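Local atomic coordinates of epimerase family protein SDR39U1 (Homo sapiens, PDB entry 4B4O), a protein that probably acts as an NADP-dependent oxidoreductase of the short-chain dehydrogenase/reductase type and binds NADPH in a Rossmann-like domain. Residues 153-158 with 213-218; 120-125 with 269-274. The protein carries 3 engineered substitutions. All blocks are in the same frame, centred on the assembly; numbering follows the deposited sequence.

Contact 1: residues 153-158 with 213-218; sequences VVVRSG and GVLNGV. With NDP (NADPH dihydro-nicotinamide-adenine-dinucleotide phosphate), chain I.
Leu215 O accepts the N-H of Arg156 at 2.8 Å and also has the CA-H of Val155 close by, a CA-H...O contact. Both belong to the parallel pairing of strands 151-161 and 213-217 in the Rossmann-type sheet. Arg156 in turn gives its O to Gly217 N, and Leu215 N binds Val154 O at 2.8 Å with an N-H...O angle of 166°. On the face that packs against helix 195-207, Val153 CG1 lies 3.8 Å from Leu215 CD1. The other face carries Arg156. Its CG stands anti to the carbonyl carbon (chi1 -72°) and the chain runs on extended to NE, which brings the guanidinium over Val214, with CG1 3.5 Å from the guanidinium plane and off toward its rim. The charged end pairs with Glu140, bonds Tyr112 OH and makes a cation-pi contact with Tyr111. Cutting Arg156 back to alanine would probably leave the Glu140 carboxylate without its charged mate and Val214 CG1 without the flat group lying on it. At the end of strand 213-217, Gly158 N donates to Gly217 O. Ser157 and Gly158 then reach NADPH: Gly158 O stands 3.2 Å from C4N, the hydride-carrying carbon of the nicotinamide, and Ser157 CB lies 3.5 Å from its C5N.

Contact 2: residues 120-125 with 269-274; sequences YDEDSP and PRRTLA. Engineered in segment 269-274: Arg270 (natural residue Gln).
The type I turn from Asp121 to Ser124 presents two acidic side chains to the first turn of helix 270-274, which begins right after Pro269 at its N-cap position. Glu122 supplies the central link. Its carboxylate lies by the backbone amides at the start of the helix, where OE1 accepts the N-H of Arg271 at 2.9 Å in a nearly straight bond (175°), approached from above the carboxylate plane. OE2 takes a weak bond from Thr272 N. A bend at chi2 (88°) swings the carboxylate over to the helix, and the aliphatic part of Glu122 lies across that of Arg271, with Glu122 CB 3.8 Å from Arg271 CD. The amides of the helix start would probably stabilise the ionised form of Glu122.

Beside it, the engineered Arg270 forms a salt bridge with Asp121. Arg270 NE and NH2 both grip the single atom Asp121 OD2, at 2.7 and 2.9 Å, and OD2 sits in the guanidinium plane while the carboxylate is turned 68° from it. Asp121 OD1 accepts Asp123 N, making an Asx turn; separately, Asp121 N donates to Ser124 OG.

Both segments lean on the edge of the sheet. Glu122 OE2 also accepts Asn216 N and Arg271 NE binds Val214 O, so that the loop between strand 102-108 and helix 131-143, together with helix 270-274, lies against strand 213-217.

The centres of the two contacts lie about 8 Å apart, and they meet at strand 213-217, which belongs to contact 1 and which contact 2 abuts. Along the chain the order is 120-125, 153-158, 213-218 and 269-274, so both segments of contact 1 fall between the two segments of contact 2. Contact 1 binds this strand to strand 151-161 of the parallel sheet; contact 2 lies on its other flank, where Thr272 OG1 probably hydrogen-bonds Asn216 O at 2.7 Å. A segment of the C-terminal DUF1731 region is thereby joined to the part of the chain belonging to the epimerase/dehydratase family. Contact 1 touches the nicotinamide, whereas contact 2 is remote from the cofactor, with the Thr272 side chain about 13 Å from it.

Contact 1: residues 153-158 with 213-218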
loop_
_atom_site.group_PDB
_atom_site.type_symbol
_atom_site.label_atom_id
_atom_site.label_comp_id
_atom_site.label_asym_id
_atom_site.label_seq_id
_atom_site.Cartn_x
_atom_site.Cartn_y
_atom_site.Cartn_z
ATOM N N VAL A 153 12.744 2.200 6.663
ATOM C CA VAL A 153 11.784 3.057 5.982
ATOM C C VAL A 153 10.385 2.448 6.131
ATOM O O VAL A 153 10.213 1.238 6.065
ATOM C CB VAL A 153 12.109 3.233 4.475
ATOM C CG1 VAL A 153 11.063 4.127 3.823
ATOM C CG2 VAL A 153 13.481 3.841 4.281
ATOM N N VAL A 154 9.391 3.297 6.351
ATOM C CA VAL A 154 8.012 2.857 6.328
ATOM C C VAL A 154 7.295 3.745 5.335
ATOM O O VAL A 154 7.311 4.954 5.471
ATOM C CB VAL A 154 7.334 2.961 7.706
ATOM C CG1 VAL A 154 5.849 2.729 7.558
ATOM C CG2 VAL A 154 7.941 1.968 8.679
ATOM N N VAL A 155 6.670 3.138 4.339
ATOM C CA VAL A 155 5.873 3.866 3.361
ATOM C C VAL A 155 4.393 3.656 3.658
ATOM O O VAL A 155 3.863 2.553 3.503
ATOM C CB VAL A 155 6.227 3.423 1.913
ATOM C CG1 VAL A 155 5.496 4.263 0.879
ATOM C CG2 VAL A 155 7.738 3.519 1.678
ATOM N N ARG A 156 3.732 4.703 4.127
ATOM C CA ARG A 156 2.297 4.653 4.363
ATOM C C ARG A 156 1.610 4.959 3.036
ATOM O O ARG A 156 1.638 6.095 2.550
ATOM C CB ARG A 156 1.883 5.677 5.412
ATOM C CG ARG A 156 2.315 5.320 6.829
ATOM C CD ARG A 156 2.274 6.522 7.757
ATOM N NE ARG A 156 2.742 6.191 9.102
ATOM C CZ ARG A 156 2.936 7.064 10.074
ATOM N NH1 ARG A 156 2.704 8.354 9.878
ATOM N NH2 ARG A 156 3.342 6.643 11.252
ATOM N N SER A 157 0.946 3.966 2.465
ATOM C CA SER A 157 0.398 4.087 1.122
ATOM C C SER A 157 -1.067 4.497 1.097
ATOM O O SER A 157 -1.873 4.085 1.938
ATOM C CB SER A 157 0.538 2.750 0.395
ATOM O OG SER A 157 0.076 2.836 -0.941
ATOM N N GLY A 158 -1.418 5.281 0.089
ATOM C CA GLY A 158 -2.816 5.510 -0.260
ATOM C C GLY A 158 -3.304 4.388 -1.158
ATOM O O GLY A 158 -2.686 3.338 -1.226
ATOM N N GLY A 213 12.934 6.530 7.685
ATOM C CA GLY A 213 11.711 6.939 8.375
ATOM C C GLY A 213 10.457 6.818 7.556
ATOM O O GLY A 213 10.355 6.002 6.650
ATOM N N VAL A 214 9.475 7.630 7.911
ATOM C CA VAL A 214 8.141 7.519 7.340
ATOM C C VAL A 214 8.030 8.363 6.081
ATOM O O VAL A 214 8.424 9.525 6.077
ATOM C CB VAL A 214 7.045 8.003 8.288
ATOM C CG1 VAL A 214 5.731 8.014 7.534
ATOM C CG2 VAL A 214 6.973 7.117 9.512
ATOM N N LEU A 215 7.498 7.743 5.024
ATOM C CA LEU A 215 7.207 8.396 3.755
ATOM C C LEU A 215 5.749 8.133 3.369
ATOM O O LEU A 215 5.263 7.012 3.467
ATOM C CB LEU A 215 8.109 7.830 2.645
ATOM C CG LEU A 215 9.625 7.901 2.812
ATOM C CD1 LEU A 215 10.311 7.153 1.688
ATOM C CD2 LEU A 215 10.058 9.356 2.894
ATOM N N ASN A 216 5.052 9.172 2.940
ATOM C CA ASN A 216 3.655 9.009 2.542
ATOM C C ASN A 216 3.618 8.599 1.100
ATOM O O ASN A 216 4.068 9.345 0.230
ATOM C CB ASN A 216 2.835 10.288 2.761
ATOM C CG ASN A 216 2.446 10.502 4.212
ATOM O OD1 ASN A 216 2.259 9.540 4.971
ATOM N ND2 ASN A 216 2.324 11.765 4.611
ATOM N N GLY A 217 3.133 7.390 0.856
ATOM C CA GLY A 217 3.030 6.848 -0.491
ATOM C C GLY A 217 1.765 7.291 -1.210
ATOM O O GLY A 217 0.862 6.480 -1.472
ATOM N N VAL A 218 1.697 8.592 -1.477
ATOM C CA VAL A 218 0.553 9.223 -2.141
ATOM C C VAL A 218 1.040 10.190 -3.201
ATOM O O VAL A 218 2.144 10.748 -3.075
ATOM C CB VAL A 218 -0.371 9.948 -1.149
ATOM C CG1 VAL A 218 -0.924 8.924 -0.178
ATOM C CG2 VAL A 218 0.335 11.084 -0.406
HETATM P PA NDP I . -2.065 -8.307 -2.233
HETATM O O1A NDP I . -3.282 -8.921 -1.498
HETATM O O2A NDP I . -2.019 -8.275 -3.774
HETATM O O5B NDP I . -0.674 -9.081 -1.876
HETATM C C5B NDP I . -0.579 -9.640 -0.569
HETATM C C4B NDP I . 0.388 -10.796 -0.623
HETATM O O4B NDP I . 0.634 -11.195 0.723
HETATM C C3B NDP I . -0.195 -11.990 -1.386
HETATM O O3B NDP I . 0.363 -12.149 -2.722
HETATM C C2B NDP I . 0.164 -13.191 -0.524
HETATM O O2B NDP I . 1.360 -13.819 -0.958
HETATM C C1B NDP I . 0.463 -12.601 0.821
HETATM N N9A NDP I . -0.709 -12.878 1.655
HETATM C C8A NDP I . -2.052 -12.762 1.400
HETATM N N7A NDP I . -2.766 -13.213 2.517
HETATM C C5A NDP I . -1.858 -13.610 3.448
HETATM C C6A NDP I . -1.872 -14.158 4.807
HETATM N N6A NDP I . -3.027 -14.372 5.471
HETATM N N1A NDP I . -0.695 -14.436 5.407
HETATM C C2A NDP I . 0.479 -14.225 4.743
HETATM N N3A NDP I . 0.578 -13.698 3.505
HETATM C C4A NDP I . -0.525 -13.382 2.865
HETATM O O3 NDP I . -1.980 -6.840 -1.554
HETATM P PN NDP I . -1.287 -5.565 -2.255
HETATM O O1N NDP I . -0.141 -6.051 -3.129
HETATM O O2N NDP I . -2.341 -4.717 -2.899
HETATM O O5D NDP I . -0.714 -4.736 -0.952
HETATM C C5D NDP I . 0.335 -5.405 -0.216
HETATM C C4D NDP I . 0.495 -4.841 1.181
HETATM O O4D NDP I . 0.352 -3.433 1.035
HETATM C C3D NDP I . -0.594 -5.274 2.183
HETATM O O3D NDP I . -0.009 -5.499 3.506
HETATM C C2D NDP I . -1.599 -4.117 2.162
HETATM O O2D NDP I . -2.256 -3.776 3.389
HETATM C C1D NDP I . -0.706 -2.943 1.862
HETATM N N1N NDP I . -1.411 -1.814 1.229
HETATM C C2N NDP I . -2.068 -1.961 0.069
HETATM C C3N NDP I . -2.721 -0.897 -0.512
HETATM C C7N NDP I . -3.421 -1.110 -1.803
HETATM O O7N NDP I . -3.133 -2.112 -2.453
HETATM N N7N NDP I . -4.327 -0.240 -2.242
HETATM C C4N NDP I . -2.680 0.464 0.093
HETATM C C5N NDP I . -1.929 0.516 1.342
HETATM C C6N NDP I . -1.325 -0.620 1.849
HETATM P P2B NDP I . 1.434 -15.474 -1.004
HETATM O O1X NDP I . 1.623 -15.925 0.429
HETATM O O2X NDP I . 0.097 -15.981 -1.625
HETATM O O3X NDP I . 2.713 -15.569 -1.873
#

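Contact 2: residues 120-125 with 269-274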
loop_
_atom_site.group_PDB
_atom_site.type_symbol
_atom_site.label_atom_id
_atom_site.label_comp_id
_atom_site.label_asym_id
_atom_site.label_seq_id
_atom_site.Cartn_x
_atom_site.Cartn_y
_atom_site.Cartn_z
ATOM N N TYR A 120 -2.548 16.291 6.697
ATOM C CA TYR A 120 -1.542 15.482 7.362
ATOM C C TYR A 120 -0.276 15.378 6.533
ATOM O O TYR A 120 -0.341 15.326 5.315
ATOM C CB TYR A 120 -2.092 14.067 7.593
ATOM C CG TYR A 120 -3.377 14.030 8.402
ATOM C CD1 TYR A 120 -3.341 14.091 9.779
ATOM C CD2 TYR A 120 -4.615 13.954 7.778
ATOM C CE1 TYR A 120 -4.496 14.079 10.515
ATOM C CE2 TYR A 120 -5.780 13.944 8.512
ATOM C CZ TYR A 120 -5.714 14.010 9.876
ATOM O OH TYR A 120 -6.850 13.972 10.644
ATOM N N ASP A 121 0.868 15.313 7.213
ATOM C CA ASP A 121 2.100 14.820 6.595
ATOM C C ASP A 121 2.711 13.712 7.435
ATOM O O ASP A 121 2.097 13.232 8.382
ATOM C CB ASP A 121 3.082 15.958 6.269
ATOM C CG ASP A 121 3.739 16.579 7.492
ATOM O OD1 ASP A 121 3.585 16.077 8.609
ATOM O OD2 ASP A 121 4.413 17.621 7.311
ATOM N N GLU A 122 3.933 13.320 7.105
ATOM C CA GLU A 122 4.586 12.161 7.745
ATOM C C GLU A 122 4.849 12.354 9.239
ATOM O O GLU A 122 5.065 11.402 9.953
ATOM C CB GLU A 122 5.887 11.795 7.016
ATOM C CG GLU A 122 5.661 11.263 5.598
ATOM C CD GLU A 122 5.590 12.332 4.514
ATOM O OE1 GLU A 122 5.565 13.553 4.793
ATOM O OE2 GLU A 122 5.609 11.938 3.334
ATOM N N ASP A 123 4.857 13.599 9.693
ATOM C CA ASP A 123 5.141 13.879 11.087
ATOM C C ASP A 123 3.864 13.985 11.881
ATOM O O ASP A 123 3.914 14.209 13.078
ATOM C CB ASP A 123 5.987 15.158 11.226
ATOM C CG ASP A 123 7.411 14.985 10.694
ATOM O OD1 ASP A 123 8.006 13.896 10.872
ATOM O OD2 ASP A 123 7.955 15.952 10.106
ATOM N N SER A 124 2.723 13.845 11.220
ATOM C CA SER A 124 1.461 14.077 11.897
ATOM C C SER A 124 1.164 12.929 12.845
ATOM O O SER A 124 1.424 11.771 12.528
ATOM C CB SER A 124 0.295 14.243 10.898
ATOM O OG SER A 124 0.403 15.438 10.164
ATOM N N PRO A 125 0.552 13.243 13.983
ATOM C CA PRO A 125 0.084 12.185 14.863
ATOM C C PRO A 125 -1.170 11.421 14.396
ATOM O O PRO A 125 -1.928 11.872 13.557
ATOM C CB PRO A 125 -0.212 12.934 16.151
ATOM C CG PRO A 125 -0.686 14.257 15.676
ATOM C CD PRO A 125 -0.042 14.533 14.342
ATOM N N PRO A 269 2.686 14.263 0.745
ATOM C CA PRO A 269 3.919 13.502 0.723
ATOM C C PRO A 269 5.112 14.435 0.839
ATOM O O PRO A 269 5.902 14.559 -0.102
ATOM C CB PRO A 269 3.871 12.831 -0.646
ATOM C CG PRO A 269 3.163 13.812 -1.516
ATOM C CD PRO A 269 2.273 14.643 -0.619
ATOM N N ARG A 270 5.236 15.089 1.990
ATOM C CA ARG A 270 6.290 16.091 2.184
ATOM C C ARG A 270 7.661 15.430 2.209
ATOM O O ARG A 270 8.545 15.775 1.433
ATOM C CB ARG A 270 6.081 16.903 3.470
ATOM C CG ARG A 270 6.995 18.100 3.520
ATOM C CD ARG A 270 6.775 19.149 4.590
ATOM N NE ARG A 270 5.489 19.049 5.232
ATOM C CZ ARG A 270 4.352 19.603 4.766
ATOM N NH1 ARG A 270 4.301 20.247 3.608
ATOM N NH2 ARG A 270 3.235 19.474 5.468
ATOM N N ARG A 271 7.799 14.449 3.089
ATOM C CA ARG A 271 9.051 13.737 3.237
ATOM C C ARG A 271 9.387 12.913 1.997
ATOM O O ARG A 271 10.553 12.774 1.637
ATOM C CB ARG A 271 9.053 12.911 4.534
ATOM C CG ARG A 271 9.200 13.820 5.743
ATOM C CD ARG A 271 9.474 13.141 7.064
ATOM N NE ARG A 271 10.089 11.835 6.909
ATOM C CZ ARG A 271 11.386 11.584 6.820
ATOM N NH1 ARG A 271 12.280 12.549 6.858
ATOM N NH2 ARG A 271 11.789 10.336 6.678
ATOM N N THR A 272 8.364 12.386 1.335
ATOM C CA THR A 272 8.574 11.610 0.129
ATOM C C THR A 272 9.248 12.503 -0.914
ATOM O O THR A 272 10.225 12.106 -1.536
ATOM C CB THR A 272 7.259 11.047 -0.444
ATOM O OG1 THR A 272 6.540 10.345 0.571
ATOM C CG2 THR A 272 7.525 10.099 -1.591
ATOM N N LEU A 273 8.707 13.695 -1.120
ATOM C CA LEU A 273 9.278 14.610 -2.100
ATOM C C LEU A 273 10.699 15.042 -1.679
ATOM O O LEU A 273 11.580 15.218 -2.510
ATOM C CB LEU A 273 8.361 15.819 -2.320
ATOM C CG LEU A 273 7.077 15.582 -3.132
ATOM C CD1 LEU A 273 6.070 16.725 -3.041
ATOM C CD2 LEU A 273 7.467 15.233 -4.558
ATOM N N ALA A 274 10.913 15.180 -0.380
ATOM C CA ALA A 274 12.206 15.596 0.161
ATOM C C ALA A 274 13.293 14.577 -0.079
ATOM O O ALA A 274 14.453 14.918 -0.003
ATOM C CB ALA A 274 12.074 15.866 1.660
#